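Local coordinates for protein interpain A (Prevotella intermedia, PDB 3BB7) that is the zymogen form of a bacterial C10-family cysteine protease, its probably inhibitory pro-segment joined to a peptidase domain that probably cleaves proteins, at residues T119-A122 with Q123-Y127; T209-A212 with A213-T217; A230-T233 with D234-M238; L104-K108 with K109-I113. The protein carries 1 engineered substitution. All coordinates share one frame; numbering follows the deposited sequence.

Interaction 1. Residues T119-A122 with Q123-Y127. Unlike the reference sequence in segment 123-127: Val124 (reference Ala).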
# COMPACT_ATOMS: atom_id res chain seq x y z
N THR A 119 -6.43 -3.79 2.83
CA THR A 119 -5.25 -4.54 3.24
C THR A 119 -4.16 -3.59 3.80
O THR A 119 -3.52 -3.89 4.83
CB THR A 119 -4.75 -5.38 2.07
OG1 THR A 119 -5.74 -6.38 1.79
CG2 THR A 119 -3.42 -6.04 2.37
N ALA A 120 -3.96 -2.46 3.12
CA ALA A 120 -2.98 -1.49 3.61
C ALA A 120 -3.42 -0.91 4.97
O ALA A 120 -2.63 -0.88 5.91
CB ALA A 120 -2.81 -0.36 2.58
N THR A 121 -4.69 -0.51 5.09
CA THR A 121 -5.19 0.04 6.35
C THR A 121 -5.09 -0.99 7.47
O THR A 121 -4.64 -0.68 8.57
CB THR A 121 -6.64 0.51 6.15
OG1 THR A 121 -6.67 1.50 5.11
CG2 THR A 121 -7.19 1.12 7.42
N ALA A 122 -5.48 -2.24 7.21
CA ALA A 122 -5.42 -3.27 8.26
C ALA A 122 -3.97 -3.45 8.75
O ALA A 122 -3.74 -3.60 9.96
CB ALA A 122 -6.02 -4.57 7.73
N GLN A 123 -3.01 -3.43 7.83
CA GLN A 123 -1.62 -3.63 8.26
C GLN A 123 -1.13 -2.46 9.11
O GLN A 123 -0.39 -2.65 10.08
CB GLN A 123 -0.69 -3.88 7.09
CG GLN A 123 -0.97 -5.21 6.39
CD GLN A 123 0.11 -5.59 5.39
OE1 GLN A 123 0.97 -6.45 5.66
NE2 GLN A 123 0.08 -4.95 4.22
N VAL A 124 -1.53 -1.23 8.76
CA VAL A 124 -1.16 -0.10 9.62
C VAL A 124 -1.85 -0.17 10.98
O VAL A 124 -1.20 0.04 12.00
CB VAL A 124 -1.45 1.23 8.89
CG1 VAL A 124 -1.18 2.45 9.85
CG2 VAL A 124 -0.54 1.34 7.67
N LEU A 125 -3.15 -0.48 11.04
CA LEU A 125 -3.82 -0.60 12.35
C LEU A 125 -3.20 -1.70 13.20
O LEU A 125 -2.98 -1.53 14.41
CB LEU A 125 -5.31 -0.89 12.16
CG LEU A 125 -6.19 0.38 12.06
CD1 LEU A 125 -5.61 1.48 11.13
CD2 LEU A 125 -7.64 0.07 11.74
N ASN A 126 -2.82 -2.81 12.57
CA ASN A 126 -2.21 -3.89 13.31
C ASN A 126 -0.84 -3.49 13.87
O ASN A 126 -0.43 -3.93 14.94
CB ASN A 126 -2.04 -5.14 12.43
CG ASN A 126 -1.41 -6.28 13.21
OD1 ASN A 126 -2.00 -6.81 14.17
ND2 ASN A 126 -0.21 -6.67 12.79
N TYR A 127 -0.10 -2.68 13.12
CA TYR A 127 1.19 -2.17 13.61
C TYR A 127 1.00 -1.44 14.95
O TYR A 127 1.78 -1.63 15.92
CB TYR A 127 1.84 -1.27 12.56
CG TYR A 127 3.07 -0.60 13.10
CD1 TYR A 127 4.28 -1.31 13.23
CD2 TYR A 127 3.02 0.71 13.56
CE1 TYR A 127 5.41 -0.70 13.76
CE2 TYR A 127 4.18 1.35 14.11
CZ TYR A 127 5.36 0.63 14.19
OH TYR A 127 6.49 1.18 14.75
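Thr121 O takes the backbone N-H of Leu125 at 2.9 Å, with an N-H...O angle of 173°, one of four successive i to i+4 bonds that carry helix 116-128 through these residues. The same turn sets the two side chains alongside each other. CG2 of Thr121, anti to the backbone N (its OG1 has chi1 -59°), meets CD1 of Leu125 at 4.0 Å, while the hydroxyl turns back up the helix to bond Val117 O. Two residues earlier, on another side of the helix, Gln123 N reaches Thr119 O at 3.1 Å, and Gln123 CG lies 3.3 Å from that Thr119 O. Beyond CG the glutamine runs extended alongside Thr119, bringing its NE2 within 4.1 Å of Thr119 CG2. Its amide is held from outside: OE1 accepts from Thr92 OG1 and Trp94 N, and NE2 bonds Asn283 OD1, which fixes which way round the amide sits. Thr119 OG1 bonds Thr114 OG1 and Gly95 O. Ala122 packs on Leu185 and Cys189 of helix 176-192. Ala116, the engineered replacement of the predicted nucleophile, lies on this helix about 6 Å from Thr119, side chain to side chain. Both threonine hydroxyls and the Gln123 amide are thus paired within a buried helix that starts at the predicted nucleophile position.

Interaction 2. Residues T209-A212 with A213-T217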
# COMPACT_ATOMS: atom_id res chain seq x y z
N THR A 209 -10.16 9.37 0.24
CA THR A 209 -10.93 10.31 1.02
C THR A 209 -11.91 9.58 1.96
O THR A 209 -12.14 10.02 3.12
CB THR A 209 -11.67 11.31 0.12
OG1 THR A 209 -12.31 12.31 0.92
CG2 THR A 209 -12.73 10.62 -0.76
N ASP A 210 -12.45 8.47 1.48
CA ASP A 210 -13.39 7.67 2.26
C ASP A 210 -12.65 6.85 3.31
O ASP A 210 -13.12 6.70 4.44
CB ASP A 210 -14.21 6.78 1.33
CG ASP A 210 -15.15 7.56 0.44
OD1 ASP A 210 -15.72 8.59 0.87
OD2 ASP A 210 -15.34 7.09 -0.70
N CYS A 211 -11.45 6.36 2.96
CA CYS A 211 -10.61 5.68 3.93
C CYS A 211 -10.34 6.60 5.15
O CYS A 211 -10.60 6.21 6.31
CB CYS A 211 -9.32 5.23 3.25
SG CYS A 211 -8.16 4.39 4.35
N ALA A 212 -9.91 7.85 4.89
CA ALA A 212 -9.58 8.79 5.95
C ALA A 212 -10.85 9.10 6.79
O ALA A 212 -10.80 9.10 8.02
CB ALA A 212 -9.04 10.05 5.33
N ALA A 213 -11.98 9.34 6.14
CA ALA A 213 -13.24 9.62 6.85
C ALA A 213 -13.66 8.48 7.75
O ALA A 213 -14.09 8.71 8.89
CB ALA A 213 -14.34 9.99 5.87
N GLY A 214 -13.50 7.25 7.27
CA GLY A 214 -13.93 6.09 8.03
C GLY A 214 -12.97 5.84 9.18
O GLY A 214 -13.36 5.32 10.23
N LEU A 215 -11.68 6.11 8.96
CA LEU A 215 -10.72 5.98 10.05
C LEU A 215 -11.06 6.96 11.19
O LEU A 215 -10.98 6.58 12.37
CB LEU A 215 -9.30 6.20 9.51
CG LEU A 215 -8.70 4.97 8.81
CD1 LEU A 215 -7.47 5.38 7.96
CD2 LEU A 215 -8.33 3.86 9.78
N ARG A 216 -11.46 8.20 10.86
CA ARG A 216 -11.93 9.15 11.91
C ARG A 216 -13.16 8.62 12.61
O ARG A 216 -13.26 8.65 13.86
CB ARG A 216 -12.23 10.55 11.33
CG ARG A 216 -10.99 11.29 10.80
CD ARG A 216 -11.35 12.68 10.29
NE ARG A 216 -12.13 12.71 9.06
CZ ARG A 216 -11.62 12.85 7.85
NH1 ARG A 216 -10.30 12.88 7.68
NH2 ARG A 216 -12.42 12.94 6.78
N THR A 217 -14.15 8.23 11.80
CA THR A 217 -15.49 7.99 12.31
C THR A 217 -15.69 6.65 12.99
O THR A 217 -16.31 6.58 14.07
CB THR A 217 -16.52 8.19 11.20
OG1 THR A 217 -16.51 9.58 10.87
CG2 THR A 217 -17.93 7.82 11.64
O HOH W 1 -11.62 12.68 3.87
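Cys211 SG touches Leu215 CD1 at 3.8 Å on the buried side of helix 208-218, one turn apart. The sulfur stands anti to its backbone N (chi1 179°), which swings it along the helix toward the leucine. Leu215 also lies against the backbone, its CG 3.4 Å from Cys211 O, the carbonyl that accepts its own N-H at 2.9 Å. On the outer side Arg216 folds back over the preceding turn. A bend at chi3 (-70°) lays its guanidinium over the backbone, with Ala212 O and the CA of Ala213 on the same face and NH1 3.9 Å from Ala212 CB. Water 1, at the edge and in the plane of the group, accepts from Arg216 NH2 at 3.0 Å and donates to Thr209 O at 2.8 Å; it also bonds Thr209 OG1. Thr209 O therefore receives both this water and the N-H of Ala213. The other terminal nitrogen, NH1, bonds Ala224 O, so the guanidinium is tied both to its own helix and to the chain just before strand 225-228. Toward helix 116-128, Cys211 packs on Val117 and Thr121, and Leu215 on Thr121 and Leu125, whereas Thr209 and Ala212 meet Tyr226 of strand 225-228.

Interaction 3. Residues A230-T233 with D234-M238. Unlike the reference sequence in segment 230-233: Asn231 (reference Asp).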
# COMPACT_ATOMS: atom_id res chain seq x y z
N ALA A 230 -0.60 15.85 -6.02
CA ALA A 230 -0.64 16.94 -6.98
C ALA A 230 -0.63 18.31 -6.32
O ALA A 230 -0.24 19.29 -6.95
CB ALA A 230 -1.86 16.80 -7.87
N ASN A 231 -0.99 18.37 -5.04
CA ASN A 231 -0.97 19.63 -4.29
C ASN A 231 0.39 20.04 -3.74
O ASN A 231 0.54 21.15 -3.22
CB ASN A 231 -1.96 19.54 -3.11
CG ASN A 231 -3.41 19.57 -3.55
OD1 ASN A 231 -4.29 19.24 -2.76
ND2 ASN A 231 -3.67 19.97 -4.78
N TYR A 232 1.39 19.17 -3.87
CA TYR A 232 2.71 19.37 -3.25
C TYR A 232 3.84 19.29 -4.26
O TYR A 232 3.81 18.47 -5.21
CB TYR A 232 2.96 18.30 -2.20
CG TYR A 232 1.97 18.39 -1.04
CD1 TYR A 232 0.72 17.78 -1.11
CD2 TYR A 232 2.29 19.07 0.14
CE1 TYR A 232 -0.20 17.88 -0.05
CE2 TYR A 232 1.38 19.17 1.19
CZ TYR A 232 0.17 18.54 1.10
OH TYR A 232 -0.71 18.65 2.16
N THR A 233 4.91 20.06 -4.04
CA THR A 233 6.12 19.82 -4.82
C THR A 233 6.74 18.49 -4.36
O THR A 233 6.43 17.99 -3.26
CB THR A 233 7.16 20.90 -4.64
OG1 THR A 233 7.61 20.87 -3.28
CG2 THR A 233 6.59 22.30 -4.97
N ASP A 234 7.66 17.94 -5.16
CA ASP A 234 8.30 16.68 -4.80
C ASP A 234 9.02 16.82 -3.47
O ASP A 234 8.96 15.92 -2.64
CB ASP A 234 9.31 16.30 -5.89
CG ASP A 234 8.66 16.02 -7.21
OD1 ASP A 234 7.48 15.58 -7.20
OD2 ASP A 234 9.32 16.21 -8.26
N GLU A 235 9.71 17.95 -3.27
CA GLU A 235 10.43 18.16 -2.01
C GLU A 235 9.46 18.23 -0.82
O GLU A 235 9.73 17.70 0.27
CB GLU A 235 11.32 19.41 -2.10
CG GLU A 235 12.41 19.29 -3.19
CD GLU A 235 11.87 19.36 -4.67
OE1 GLU A 235 10.76 19.90 -4.96
OE2 GLU A 235 12.59 18.86 -5.59
N GLN A 236 8.33 18.92 -1.00
CA GLN A 236 7.36 19.03 0.09
C GLN A 236 6.77 17.67 0.42
O GLN A 236 6.60 17.33 1.60
CB GLN A 236 6.25 19.98 -0.32
CG GLN A 236 6.71 21.42 -0.37
CD GLN A 236 5.76 22.34 -1.13
OE1 GLN A 236 4.78 21.89 -1.74
NE2 GLN A 236 6.07 23.62 -1.14
N TRP A 237 6.42 16.90 -0.61
CA TRP A 237 5.83 15.58 -0.41
C TRP A 237 6.83 14.62 0.29
O TRP A 237 6.46 13.94 1.26
CB TRP A 237 5.46 15.02 -1.78
CG TRP A 237 4.66 13.77 -1.78
CD1 TRP A 237 5.10 12.52 -2.14
CD2 TRP A 237 3.29 13.62 -1.41
NE1 TRP A 237 4.08 11.61 -2.05
CE2 TRP A 237 2.94 12.26 -1.62
CE3 TRP A 237 2.30 14.52 -0.98
CZ2 TRP A 237 1.65 11.77 -1.38
CZ3 TRP A 237 1.02 14.03 -0.75
CH2 TRP A 237 0.72 12.66 -0.95
N MET A 238 8.09 14.61 -0.15
CA MET A 238 9.04 13.70 0.46
C MET A 238 9.32 14.14 1.89
O MET A 238 9.51 13.30 2.75
CB MET A 238 10.33 13.60 -0.33
CG MET A 238 10.17 12.92 -1.67
SD MET A 238 9.25 11.38 -1.66
CE MET A 238 10.19 10.34 -0.54
O HOH W 2 5.01 15.99 -5.98
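Tyr232 and Thr233 run in extended conformation into helix 234-246, whose first turn is closed by Trp237 N donating to Thr233 O at 2.9 Å. Thr233 is the N-cap, and with Gln236 it forms a capping box. Its OG1, placed between backbone N and carbonyl carbon, accepts from Gln236 N at 3.1 Å. In return Thr233 N donates to Gln236 OE1 at 2.9 Å, nearly straight at the hydrogen (168°) but from above the amide's carbonyl plane, 47° out of it. The OG1 bond holds the threonine rotamer, and the bond to OE1 draws the glutamine back over the cap. The Tyr232 ring stands at right angles to that amide, and Gln236 CB comes to the ring's edge. Tyr232 CD1 approaches the six-membered ring of Trp237 at its edge, 3.6 Å from CE3; the ring planes are inclined at 51°. Water 2 links Tyr232 O to Asp234 OD1, donating to both, and the same carboxylate oxygen has a salt bridge with Arg229. Trp237 NE1 bonds Tyr253 OH on strand 251-255. Both aromatic side chains rest on Ile227 of strand 225-228, an edge strand of the large sheet within this chain, and on its neighbour 312-315, through Arg315 for Tyr232 and Met313 for Trp237.

Interaction 4. Residues L104-K108 with K109-I113. Unlike the reference sequence in segment 104-108: Lys106 (reference Asn).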
# COMPACT_ATOMS: atom_id res chain seq x y z
N LEU A 104 -16.25 -12.17 3.68
CA LEU A 104 -16.92 -11.51 2.57
C LEU A 104 -17.76 -12.50 1.76
O LEU A 104 -17.44 -13.69 1.72
CB LEU A 104 -15.89 -10.82 1.66
CG LEU A 104 -15.11 -9.67 2.33
CD1 LEU A 104 -13.92 -9.29 1.47
CD2 LEU A 104 -16.04 -8.48 2.57
N PRO A 105 -18.84 -12.02 1.11
CA PRO A 105 -19.68 -12.90 0.29
C PRO A 105 -18.93 -13.71 -0.75
O PRO A 105 -17.95 -13.25 -1.34
CB PRO A 105 -20.64 -11.91 -0.40
CG PRO A 105 -20.75 -10.78 0.57
CD PRO A 105 -19.41 -10.67 1.25
N LYS A 106 -19.41 -14.94 -0.94
CA LYS A 106 -18.92 -15.78 -2.01
C LYS A 106 -19.69 -15.44 -3.30
O LYS A 106 -20.80 -14.91 -3.24
CB LYS A 106 -19.10 -17.25 -1.60
CG LYS A 106 -18.39 -18.30 -2.45
CD LYS A 106 -17.12 -17.86 -3.12
CE LYS A 106 -16.13 -19.04 -3.10
NZ LYS A 106 -15.50 -19.31 -4.44
N THR A 107 -19.09 -15.66 -4.46
CA THR A 107 -19.79 -15.48 -5.74
C THR A 107 -19.40 -16.65 -6.62
O THR A 107 -18.41 -17.33 -6.34
CB THR A 107 -19.48 -14.12 -6.45
OG1 THR A 107 -18.28 -14.21 -7.25
CG2 THR A 107 -19.35 -12.95 -5.44
N LYS A 108 -20.17 -16.90 -7.68
CA LYS A 108 -19.84 -17.97 -8.61
C LYS A 108 -18.49 -17.74 -9.34
O LYS A 108 -17.96 -18.65 -9.97
CB LYS A 108 -20.97 -18.17 -9.63
CG LYS A 108 -22.32 -18.59 -9.02
CD LYS A 108 -23.37 -19.02 -10.08
CE LYS A 108 -24.03 -17.82 -10.77
NZ LYS A 108 -24.63 -18.24 -12.08
N LYS A 109 -17.94 -16.53 -9.23
CA LYS A 109 -16.69 -16.19 -9.90
C LYS A 109 -15.56 -16.04 -8.88
O LYS A 109 -14.49 -15.53 -9.20
CB LYS A 109 -16.85 -14.88 -10.68
CG LYS A 109 -18.02 -14.93 -11.67
CD LYS A 109 -17.95 -13.82 -12.71
CE LYS A 109 -19.25 -13.71 -13.50
NZ LYS A 109 -19.18 -12.49 -14.37
N GLY A 110 -15.81 -16.52 -7.67
CA GLY A 110 -14.82 -16.43 -6.60
C GLY A 110 -15.28 -15.52 -5.49
O GLY A 110 -16.10 -14.62 -5.69
N ARG A 111 -14.75 -15.76 -4.30
CA ARG A 111 -15.12 -14.93 -3.17
C ARG A 111 -14.63 -13.48 -3.37
O ARG A 111 -13.55 -13.24 -3.92
CB ARG A 111 -14.52 -15.50 -1.87
CG ARG A 111 -15.00 -14.85 -0.61
CD ARG A 111 -14.52 -15.61 0.64
NE ARG A 111 -14.99 -17.00 0.66
CZ ARG A 111 -16.18 -17.40 1.11
NH1 ARG A 111 -17.08 -16.53 1.60
NH2 ARG A 111 -16.50 -18.70 1.07
N LEU A 112 -15.43 -12.50 -2.90
CA LEU A 112 -15.01 -11.12 -3.00
C LEU A 112 -13.67 -10.94 -2.28
O LEU A 112 -13.41 -11.60 -1.25
CB LEU A 112 -16.07 -10.22 -2.36
CG LEU A 112 -17.48 -10.28 -2.98
CD1 LEU A 112 -18.46 -9.37 -2.21
CD2 LEU A 112 -17.51 -9.96 -4.51
N ILE A 113 -12.82 -10.05 -2.79
CA ILE A 113 -11.51 -9.82 -2.18
C ILE A 113 -11.45 -8.54 -1.38
O ILE A 113 -12.35 -7.70 -1.48
CB ILE A 113 -10.37 -9.95 -3.25
CG1 ILE A 113 -10.33 -8.76 -4.25
CG2 ILE A 113 -10.52 -11.30 -3.98
CD1 ILE A 113 -9.17 -8.79 -5.25
O HOH W 3 -13.20 -18.15 -3.79
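The guanidinium of Arg111 carries Lys106 CB over one face, near the rim of the group and 3.6 Å above the plane, and Leu104 O at its edge, where NH1 donates in plane at 2.9 Å. A bend at chi3 (-59°) turns the group back along residues 104-106 to reach that carbonyl. Lys106 crosses the arginine at about a right angle and packs with CD 3.7 Å from Arg111 CB. Its NZ and Arg111 N both donate to water 3, which bridges them. The two segments run antiparallel as the arms of a hairpin-like loop, without regular strand geometry, joined by Leu112 N to Pro105 O at 3.1 Å and closed by a type I beta turn from Thr107 to Gly110. Thr107 OG1 grips that turn twice, donating to Gly110 O at 2.7 Å and accepting from Lys109 N at 3.1 Å. Gly110 adopts positive phi (114°), where a beta carbon would press on the preceding carbonyl oxygen. Further along the two arms, Thr107 CG2 meets Leu112 CD2 at 3.6 Å, and Leu112 CD1 lies obliquely against the Pro105 ring. Leu104, Pro105 and Leu112 pack on Ile152 of strand 150-154, and Thr107 and Leu112 on Tyr142 of strand 138-142.

All four contacts are local ones within the peptidase part of the chain. Interaction 1 is wholly buried and interaction 2 lies beside it, with Thr121 and Leu125 touching Cys211 and Leu215, so these two join helices 116-128 and 208-218 through mostly apolar packing, with a threonine hydroxyl against a cysteine sulfur. Of these two, only interaction 2 also has an exposed side, where an arginine and a water take over. Interactions 3 and 4 are likewise partly buried and about 39 Å apart between centres, on opposite sides of the chain's centre. Both rely on threonine hydroxyls bonded to main-chain groups, in 230-238 to start a helix and in 104-113 to close a turn, and both press apolar side chains onto strands, though of different sheets.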